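Local structure of protein TASOR (Homo sapiens, 6TL1) at residues R56-D61 with K156-V161; P103-Y108 with S150-P155; F184-Y187 with L192-R195. The protein serves as a subunit of the HUSH complex, which maintains epigenetic silencing of H3K9me3-rich loci by promoting recruitment of SETDB1 and MORC2. All coordinates share one frame; numbering follows the deposited sequence.

Contact 1. Residues R56-D61 with K156-V161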
loop_
_atom_site.group_PDB
_atom_site.type_symbol
_atom_site.label_atom_id
_atom_site.label_comp_id
_atom_site.label_asym_id
_atom_site.label_seq_id
_atom_site.Cartn_x
_atom_site.Cartn_y
_atom_site.Cartn_z
ATOM N N ARG A 56 17.621 -4.480 7.060
ATOM C CA ARG A 56 18.736 -5.159 7.704
ATOM C C ARG A 56 18.470 -5.376 9.190
ATOM O O ARG A 56 18.979 -6.340 9.775
ATOM C CB ARG A 56 20.043 -4.391 7.498
ATOM C CG ARG A 56 20.507 -4.311 6.041
ATOM C CD ARG A 56 21.870 -3.663 5.955
ATOM N NE ARG A 56 22.907 -4.647 6.200
ATOM C CZ ARG A 56 24.199 -4.368 6.228
ATOM N NH1 ARG A 56 25.078 -5.333 6.452
ATOM N NH2 ARG A 56 24.611 -3.121 6.035
ATOM N N GLU A 57 17.694 -4.500 9.828
ATOM C CA GLU A 57 17.334 -4.766 11.222
ATOM C C GLU A 57 16.391 -5.955 11.323
ATOM O O GLU A 57 16.479 -6.740 12.271
ATOM C CB GLU A 57 16.703 -3.540 11.886
ATOM C CG GLU A 57 17.380 -2.225 11.620
ATOM C CD GLU A 57 16.799 -1.098 12.453
ATOM O OE1 GLU A 57 15.691 -1.275 13.006
ATOM O OE2 GLU A 57 17.449 -0.033 12.554
ATOM N N LEU A 58 15.489 -6.112 10.355
ATOM C CA LEU A 58 14.595 -7.266 10.395
ATOM C C LEU A 58 15.388 -8.559 10.277
ATOM O O LEU A 58 15.129 -9.523 11.012
ATOM C CB LEU A 58 13.534 -7.171 9.297
ATOM C CG LEU A 58 12.431 -6.134 9.512
ATOM C CD1 LEU A 58 11.555 -6.000 8.274
ATOM C CD2 LEU A 58 11.579 -6.483 10.739
ATOM N N LYS A 59 16.380 -8.590 9.381
ATOM C CA LYS A 59 17.221 -9.777 9.257
ATOM C C LYS A 59 18.085 -9.984 10.490
ATOM O O LYS A 59 18.356 -11.129 10.872
ATOM C CB LYS A 59 18.110 -9.663 8.015
ATOM C CG LYS A 59 18.961 -10.902 7.746
ATOM C CD LYS A 59 19.726 -10.774 6.436
ATOM C CE LYS A 59 20.402 -12.080 6.064
ATOM N NZ LYS A 59 21.355 -11.923 4.915
ATOM N N PHE A 60 18.488 -8.898 11.149
ATOM C CA PHE A 60 19.202 -9.035 12.411
ATOM C C PHE A 60 18.335 -9.651 13.502
ATOM O O PHE A 60 18.858 -10.348 14.376
ATOM C CB PHE A 60 19.744 -7.684 12.868
ATOM C CG PHE A 60 20.578 -7.773 14.106
ATOM C CD1 PHE A 60 21.922 -8.093 14.040
ATOM C CD2 PHE A 60 20.001 -7.557 15.348
ATOM C CE1 PHE A 60 22.680 -8.184 15.194
ATOM C CE2 PHE A 60 20.751 -7.651 16.506
ATOM C CZ PHE A 60 22.092 -7.961 16.429
ATOM N N ASP A 61 17.024 -9.437 13.463
ATOM C CA ASP A 61 16.130 -9.919 14.508
ATOM C C ASP A 61 15.580 -11.293 14.143
ATOM O O ASP A 61 14.786 -11.870 14.886
ATOM C CB ASP A 61 15.012 -8.861 14.705
ATOM C CG ASP A 61 13.997 -9.169 15.854
ATOM O OD1 ASP A 61 13.350 -8.196 16.292
ATOM O OD2 ASP A 61 13.795 -10.310 16.308
ATOM N N LYS A 156 6.453 -7.023 17.392
ATOM C CA LYS A 156 7.340 -8.003 16.766
ATOM C C LYS A 156 6.745 -8.598 15.493
ATOM O O LYS A 156 7.175 -9.656 15.042
ATOM C CB LYS A 156 7.705 -9.118 17.753
ATOM C CG LYS A 156 8.437 -8.617 18.989
ATOM C CD LYS A 156 9.600 -7.716 18.654
ATOM C CE LYS A 156 10.325 -7.264 19.911
ATOM N NZ LYS A 156 11.456 -6.355 19.557
ATOM N N HIS A 157 5.737 -7.948 14.928
ATOM C CA HIS A 157 5.182 -8.268 13.625
ATOM C C HIS A 157 5.232 -7.002 12.792
ATOM O O HIS A 157 5.248 -5.894 13.334
ATOM C CB HIS A 157 3.736 -8.802 13.720
ATOM C CG HIS A 157 3.625 -10.115 14.443
ATOM N ND1 HIS A 157 3.800 -10.232 15.805
ATOM C CD2 HIS A 157 3.374 -11.368 13.987
ATOM C CE1 HIS A 157 3.655 -11.498 16.160
ATOM N NE2 HIS A 157 3.397 -12.208 15.077
ATOM N N GLU A 158 5.290 -7.157 11.471
ATOM C CA GLU A 158 5.441 -5.970 10.639
ATOM C C GLU A 158 4.126 -5.360 10.195
ATOM O O GLU A 158 4.093 -4.154 9.909
ATOM C CB GLU A 158 6.306 -6.282 9.413
ATOM C CG GLU A 158 7.812 -6.266 9.711
ATOM C CD GLU A 158 8.220 -7.225 10.823
ATOM O OE1 GLU A 158 8.291 -8.443 10.541
ATOM O OE2 GLU A 158 8.419 -6.774 11.971
ATOM N N CYS A 159 3.041 -6.137 10.125
ATOM C CA CYS A 159 1.783 -5.585 9.641
ATOM C C CYS A 159 0.643 -6.477 10.114
ATOM O O CYS A 159 0.856 -7.604 10.562
ATOM C CB CYS A 159 1.722 -5.457 8.112
ATOM S SG CYS A 159 1.836 -7.058 7.248
ATOM N N HIS A 160 -0.567 -5.939 10.048
ATOM C CA HIS A 160 -1.780 -6.739 10.165
ATOM C C HIS A 160 -2.388 -6.944 8.788
ATOM O O HIS A 160 -2.306 -6.063 7.930
ATOM C CB HIS A 160 -2.811 -6.050 11.056
ATOM C CG HIS A 160 -2.426 -5.987 12.505
ATOM N ND1 HIS A 160 -3.194 -5.337 13.448
ATOM C CD2 HIS A 160 -1.365 -6.498 13.173
ATOM C CE1 HIS A 160 -2.631 -5.462 14.637
ATOM N NE2 HIS A 160 -1.514 -6.156 14.496
ATOM N N VAL A 161 -3.035 -8.103 8.595
ATOM C CA VAL A 161 -3.854 -8.368 7.417
ATOM C C VAL A 161 -5.106 -9.092 7.896
ATOM O O VAL A 161 -5.151 -9.624 9.005
ATOM C CB VAL A 161 -3.153 -9.217 6.322
ATOM C CG1 VAL A 161 -1.830 -8.591 5.912
ATOM C CG2 VAL A 161 -2.962 -10.659 6.785
#
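Leu58, near the C-terminal end of helix 45-60, meets the side chain of Glu158, which sits just ahead of strand 159-162. The two side chains slide past one another in opposite directions. Leu58 CD2 comes up to the carboxylate, 3.4 Å from Glu158 OE2, while the other methyl, CD1, lies against the methylene CG of the glutamate at 4.0 Å. Both residues direct their CB across the gap, but Glu158 does not run straight out: its chain folds at chi2 (57°), which brings the carboxylate round beside Leu58 CD2. The polar end of this buried glutamate is held from elsewhere in the chain. OE2 forms a salt bridge with Arg63 NH2, just beyond the helix, and OE1 accepts a hydrogen bond from the backbone N of Lys138.

Asp61, the first residue to leave helical geometry, faces Lys156 nearer the surface. With CG anti to the backbone N (chi1 -177°), its carboxylate reaches out across the path of the lysine, and the two side chains cross at about a right angle. The lysine turns at chi2 and is extended beyond, yet NZ stops 4.2 Å from Asp61 OD1, so opposite charges lie near each other without forming a salt bridge.

The contact thus joins the end of helix 45-60 to the start of strand 159-162, an inner strand of the mixed sheet, by van der Waals contact inside and loose electrostatics outside. With Arg63 and a backbone N-H gripping it, the Glu158 carboxylate is probably stabilised as the anion despite its burial against leucine.

Contact 2. Residues P103-Y108 with S150-P155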
loop_
_atom_site.group_PDB
_atom_site.type_symbol
_atom_site.label_atom_id
_atom_site.label_comp_id
_atom_site.label_asym_id
_atom_site.label_seq_id
_atom_site.Cartn_x
_atom_site.Cartn_y
_atom_site.Cartn_z
ATOM N N PRO A 103 -6.347 3.815 12.825
ATOM C CA PRO A 103 -5.515 4.502 11.831
ATOM C C PRO A 103 -4.592 5.530 12.440
ATOM O O PRO A 103 -3.722 6.048 11.727
ATOM C CB PRO A 103 -6.540 5.168 10.915
ATOM C CG PRO A 103 -7.720 5.400 11.804
ATOM C CD PRO A 103 -7.756 4.252 12.769
ATOM N N SER A 104 -4.764 5.861 13.718
ATOM C CA SER A 104 -3.819 6.735 14.396
ATOM C C SER A 104 -2.541 6.008 14.778
ATOM O O SER A 104 -1.570 6.656 15.179
ATOM C CB SER A 104 -4.455 7.328 15.653
ATOM O OG SER A 104 -4.720 6.308 16.608
ATOM N N MET A 105 -2.523 4.682 14.671
ATOM C CA MET A 105 -1.382 3.879 15.076
ATOM C C MET A 105 -0.687 3.166 13.926
ATOM O O MET A 105 0.404 2.624 14.131
ATOM C CB MET A 105 -1.818 2.850 16.132
ATOM C CG MET A 105 -2.244 3.515 17.442
ATOM S SD MET A 105 -2.567 2.362 18.791
ATOM C CE MET A 105 -4.197 1.766 18.421
ATOM N N GLY A 106 -1.288 3.134 12.736
ATOM C CA GLY A 106 -0.723 2.442 11.599
ATOM C C GLY A 106 -1.156 3.113 10.316
ATOM O O GLY A 106 -1.908 4.092 10.324
ATOM N N VAL A 107 -0.658 2.589 9.202
ATOM C CA VAL A 107 -0.990 3.112 7.886
ATOM C C VAL A 107 -1.606 1.991 7.065
ATOM O O VAL A 107 -1.170 0.838 7.140
ATOM C CB VAL A 107 0.246 3.731 7.193
ATOM C CG1 VAL A 107 0.894 4.772 8.132
ATOM C CG2 VAL A 107 1.262 2.668 6.788
ATOM N N TYR A 108 -2.637 2.326 6.301
ATOM C CA TYR A 108 -3.393 1.352 5.524
ATOM C C TYR A 108 -3.036 1.472 4.044
ATOM O O TYR A 108 -3.053 2.572 3.490
ATOM C CB TYR A 108 -4.892 1.572 5.714
ATOM C CG TYR A 108 -5.485 0.999 6.980
ATOM C CD1 TYR A 108 -5.957 -0.305 7.003
ATOM C CD2 TYR A 108 -5.616 1.770 8.132
ATOM C CE1 TYR A 108 -6.509 -0.838 8.123
ATOM C CE2 TYR A 108 -6.187 1.239 9.278
ATOM C CZ TYR A 108 -6.629 -0.067 9.264
ATOM O OH TYR A 108 -7.210 -0.638 10.373
ATOM N N SER A 150 -10.688 -3.662 18.852
ATOM C CA SER A 150 -9.595 -4.130 18.010
ATOM C C SER A 150 -8.252 -4.009 18.735
ATOM O O SER A 150 -8.075 -3.222 19.667
ATOM C CB SER A 150 -9.570 -3.372 16.678
ATOM O OG SER A 150 -9.583 -1.973 16.864
ATOM N N LEU A 151 -7.300 -4.830 18.300
ATOM C CA LEU A 151 -6.003 -4.901 18.957
ATOM C C LEU A 151 -5.184 -3.647 18.696
ATOM O O LEU A 151 -5.304 -3.006 17.651
ATOM C CB LEU A 151 -5.214 -6.108 18.450
ATOM C CG LEU A 151 -5.814 -7.500 18.630
ATOM C CD1 LEU A 151 -5.111 -8.484 17.703
ATOM C CD2 LEU A 151 -5.670 -7.924 20.076
ATOM N N ASP A 152 -4.333 -3.307 19.661
ATOM C CA ASP A 152 -3.206 -2.447 19.370
ATOM C C ASP A 152 -2.317 -3.147 18.341
ATOM O O ASP A 152 -2.428 -4.359 18.141
ATOM C CB ASP A 152 -2.405 -2.156 20.641
ATOM C CG ASP A 152 -3.076 -1.133 21.549
ATOM O OD1 ASP A 152 -4.040 -0.467 21.114
ATOM O OD2 ASP A 152 -2.611 -0.980 22.698
ATOM N N PRO A 153 -1.455 -2.406 17.647
ATOM C CA PRO A 153 -0.529 -3.064 16.716
ATOM C C PRO A 153 0.254 -4.150 17.442
ATOM O O PRO A 153 0.661 -3.984 18.598
ATOM C CB PRO A 153 0.374 -1.916 16.254
ATOM C CG PRO A 153 -0.520 -0.732 16.315
ATOM C CD PRO A 153 -1.337 -0.939 17.573
ATOM N N THR A 154 0.403 -5.299 16.777
ATOM C CA THR A 154 0.994 -6.474 17.414
ATOM C C THR A 154 2.504 -6.332 17.461
ATOM O O THR A 154 3.140 -6.206 16.393
ATOM C CB THR A 154 0.617 -7.738 16.660
ATOM O OG1 THR A 154 -0.806 -7.868 16.625
ATOM C CG2 THR A 154 1.159 -8.941 17.411
ATOM N N PRO A 155 3.145 -6.320 18.620
ATOM C CA PRO A 155 4.594 -6.174 18.680
ATOM C C PRO A 155 5.291 -7.328 17.969
ATOM O O PRO A 155 4.772 -8.446 17.908
ATOM C CB PRO A 155 4.910 -6.168 20.175
ATOM C CG PRO A 155 3.612 -5.692 20.816
ATOM C CD PRO A 155 2.546 -6.356 19.980
#
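Around Met105 and Pro153 the two backbones come to 7.2 Å between CA atoms, where the turn leading into strand 107-110 faces the irregular loop that joins strands 139-142 and 159-162 of the pseudo-PARP domain's mixed four-stranded sheet. Side chains carry the contact. Met105 crosses Pro153 at about a right angle and touches the proline ring along two of its atoms: CB rests 3.8 Å from Pro153 CG, and SD lies 3.7 Å from Pro153 CD. The methionine is extended through chi2 and then bends at chi3 (-80°), which swings the terminal methyl past the ring toward the preceding residue, Asp152. Pro153, buried, aims its own CB at the methionine and also packs on Tyr183 and Tyr185, while Met105 is flanked by Tyr183 and Leu192. The methionine and proline therefore lie over strand 181-184, the neighbour of strand 107-110 in the sheet. Asp152 is exposed, and its carboxylate approaches the thioether end at a slant, in van der Waals contact rather than through a polar bond. The reach of the methionine ends at its methyl, with CE 3.5 Å from Asp152 OD1.

Contact 3. Residues F184-Y187 with L192-R195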
loop_
_atom_site.group_PDB
_atom_site.type_symbol
_atom_site.label_atom_id
_atom_site.label_comp_id
_atom_site.label_asym_id
_atom_site.label_seq_id
_atom_site.Cartn_x
_atom_site.Cartn_y
_atom_site.Cartn_z
ATOM N N PHE A 184 0.358 -1.382 8.223
ATOM C CA PHE A 184 1.764 -1.325 8.586
ATOM C C PHE A 184 1.980 -0.409 9.785
ATOM O O PHE A 184 1.378 0.661 9.888
ATOM C CB PHE A 184 2.598 -0.844 7.402
ATOM C CG PHE A 184 2.713 -1.857 6.308
ATOM C CD1 PHE A 184 3.712 -2.816 6.339
ATOM C CD2 PHE A 184 1.814 -1.861 5.257
ATOM C CE1 PHE A 184 3.814 -3.767 5.334
ATOM C CE2 PHE A 184 1.917 -2.801 4.243
ATOM C CZ PHE A 184 2.915 -3.761 4.295
ATOM N N TYR A 185 2.852 -0.825 10.686
ATOM C CA TYR A 185 3.130 -0.033 11.868
ATOM C C TYR A 185 4.535 -0.370 12.320
ATOM O O TYR A 185 5.134 -1.357 11.879
ATOM C CB TYR A 185 2.119 -0.320 12.980
ATOM C CG TYR A 185 2.080 -1.790 13.279
ATOM C CD1 TYR A 185 2.972 -2.360 14.180
ATOM C CD2 TYR A 185 1.162 -2.618 12.646
ATOM C CE1 TYR A 185 2.952 -3.712 14.438
ATOM C CE2 TYR A 185 1.122 -3.972 12.911
ATOM C CZ TYR A 185 2.014 -4.514 13.804
ATOM O OH TYR A 185 1.987 -5.865 14.059
ATOM N N GLU A 186 5.046 0.437 13.241
ATOM C CA GLU A 186 6.370 0.174 13.777
ATOM C C GLU A 186 6.468 0.803 15.153
ATOM O O GLU A 186 6.189 1.996 15.315
ATOM C CB GLU A 186 7.459 0.718 12.848
ATOM C CG GLU A 186 8.850 0.328 13.264
ATOM C CD GLU A 186 9.909 0.663 12.222
ATOM O OE1 GLU A 186 9.650 1.490 11.323
ATOM O OE2 GLU A 186 11.017 0.105 12.329
ATOM N N TYR A 187 6.857 0.004 16.140
ATOM C CA TYR A 187 7.096 0.550 17.455
ATOM C C TYR A 187 8.494 1.153 17.480
ATOM O O TYR A 187 9.459 0.529 17.024
ATOM C CB TYR A 187 6.969 -0.539 18.519
ATOM C CG TYR A 187 5.541 -0.896 18.868
ATOM C CD1 TYR A 187 4.835 -0.171 19.817
ATOM C CD2 TYR A 187 4.901 -1.971 18.251
ATOM C CE1 TYR A 187 3.530 -0.503 20.150
ATOM C CE2 TYR A 187 3.591 -2.315 18.579
ATOM C CZ TYR A 187 2.912 -1.573 19.523
ATOM O OH TYR A 187 1.616 -1.891 19.853
ATOM N N LEU A 192 4.786 4.475 19.314
ATOM C CA LEU A 192 4.622 4.037 17.941
ATOM C C LEU A 192 5.207 5.100 17.025
ATOM O O LEU A 192 5.038 6.301 17.256
ATOM C CB LEU A 192 3.148 3.807 17.615
ATOM C CG LEU A 192 2.620 2.459 18.090
ATOM C CD1 LEU A 192 1.109 2.493 18.238
ATOM C CD2 LEU A 192 3.056 1.392 17.111
ATOM N N ARG A 193 5.918 4.661 15.997
ATOM C CA ARG A 193 6.459 5.605 15.031
ATOM C C ARG A 193 5.324 6.187 14.200
ATOM O O ARG A 193 4.343 5.500 13.903
ATOM C CB ARG A 193 7.474 4.901 14.131
ATOM C CG ARG A 193 8.806 4.612 14.810
ATOM C CD ARG A 193 9.821 4.098 13.808
ATOM N NE ARG A 193 9.785 4.869 12.572
ATOM C CZ ARG A 193 10.701 5.771 12.238
ATOM N NH1 ARG A 193 11.722 6.009 13.052
ATOM N NH2 ARG A 193 10.594 6.436 11.093
ATOM N N ARG A 194 5.424 7.470 13.861
ATOM C CA ARG A 194 4.372 8.014 13.020
ATOM C C ARG A 194 4.554 7.629 11.558
ATOM O O ARG A 194 3.604 7.737 10.777
ATOM C CB ARG A 194 4.286 9.536 13.150
ATOM C CG ARG A 194 3.770 10.008 14.499
ATOM C CD ARG A 194 3.249 11.435 14.444
ATOM N NE ARG A 194 2.033 11.521 13.633
ATOM C CZ ARG A 194 1.939 12.123 12.452
ATOM N NH1 ARG A 194 2.995 12.721 11.912
ATOM N NH2 ARG A 194 0.777 12.128 11.810
ATOM N N ARG A 195 5.747 7.167 11.168
ATOM C CA ARG A 195 5.996 6.708 9.806
ATOM C C ARG A 195 6.718 5.364 9.851
ATOM O O ARG A 195 7.917 5.313 10.160
ATOM C CB ARG A 195 6.814 7.725 9.011
ATOM C CG ARG A 195 7.141 7.229 7.597
ATOM C CD ARG A 195 7.919 8.241 6.792
ATOM N NE ARG A 195 9.099 8.710 7.502
ATOM C CZ ARG A 195 10.241 8.031 7.590
ATOM N NH1 ARG A 195 10.366 6.830 7.035
ATOM N NH2 ARG A 195 11.266 8.549 8.258
HETATM O O HOH W 1 3.194 2.873 13.482
#
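Tyr187 and Leu192 form a single beta bridge, their CA atoms 4.3 Å apart, within the loop of the pseudo-PARP domain that follows strand 181-184 and leads to strand 199-209. Next to the bridge, Arg193 N donates to Glu186 O at 2.8 Å in a nearly straight bond (N-H...O 166°). The other side of this backbone pair is closed by a water, which accepts from Glu186 N and donates to Arg193 O, so all four main-chain groups have partners.

The Arg193 side chain bends at chi3 (44°) and turns its guanidinium back on its own segment. NE and NH2 both donate to Arg195 O, at 3.1 and 3.0 Å, and that oxygen lies in the guanidinium plane at its edge. Glu186 runs alongside Arg193, pointing the same way; its OE1 is 3.6 Å from Arg193 NE but well out of the guanidinium plane, so this long salt bridge is one of charges alone. The stronger claims on the glutamate come through OE2, from Arg197 and from Lys54, the latter on helix 45-60. Arg195, meanwhile, directs NH2 to Glu50 on the same helix.

Tyr187 has its hydroxyl bonded to Pro153 O, and its ring carries an apolar contact: Leu192 CD2 makes a CH-pi interaction over one face, 3.5 Å from the centroid and only 11° off the ring normal.

How the contacts relate
From the N terminus, helix 45-60 runs out within 56-61, the first half of contact 1; the loop it opens closes only at 156-161, after 94 intervening residues. Contact 2 is nested inside that loop, closing its own 41-residue excursion between 103-108 and 150-155. Contact 3 follows both in series as a short closure across four residues. All three gather round the mixed sheet, and helix 45-60 is tied to it twice, by its end in contact 1 and through Glu50 and Lys54 at contact 3. Residues 150-155 run directly into 156-161, where His160 NE2 and Thr154 OG1 are probably hydrogen-bonded. Tyr185 of contact 3 bonds Thr154 O and packs against Cys159.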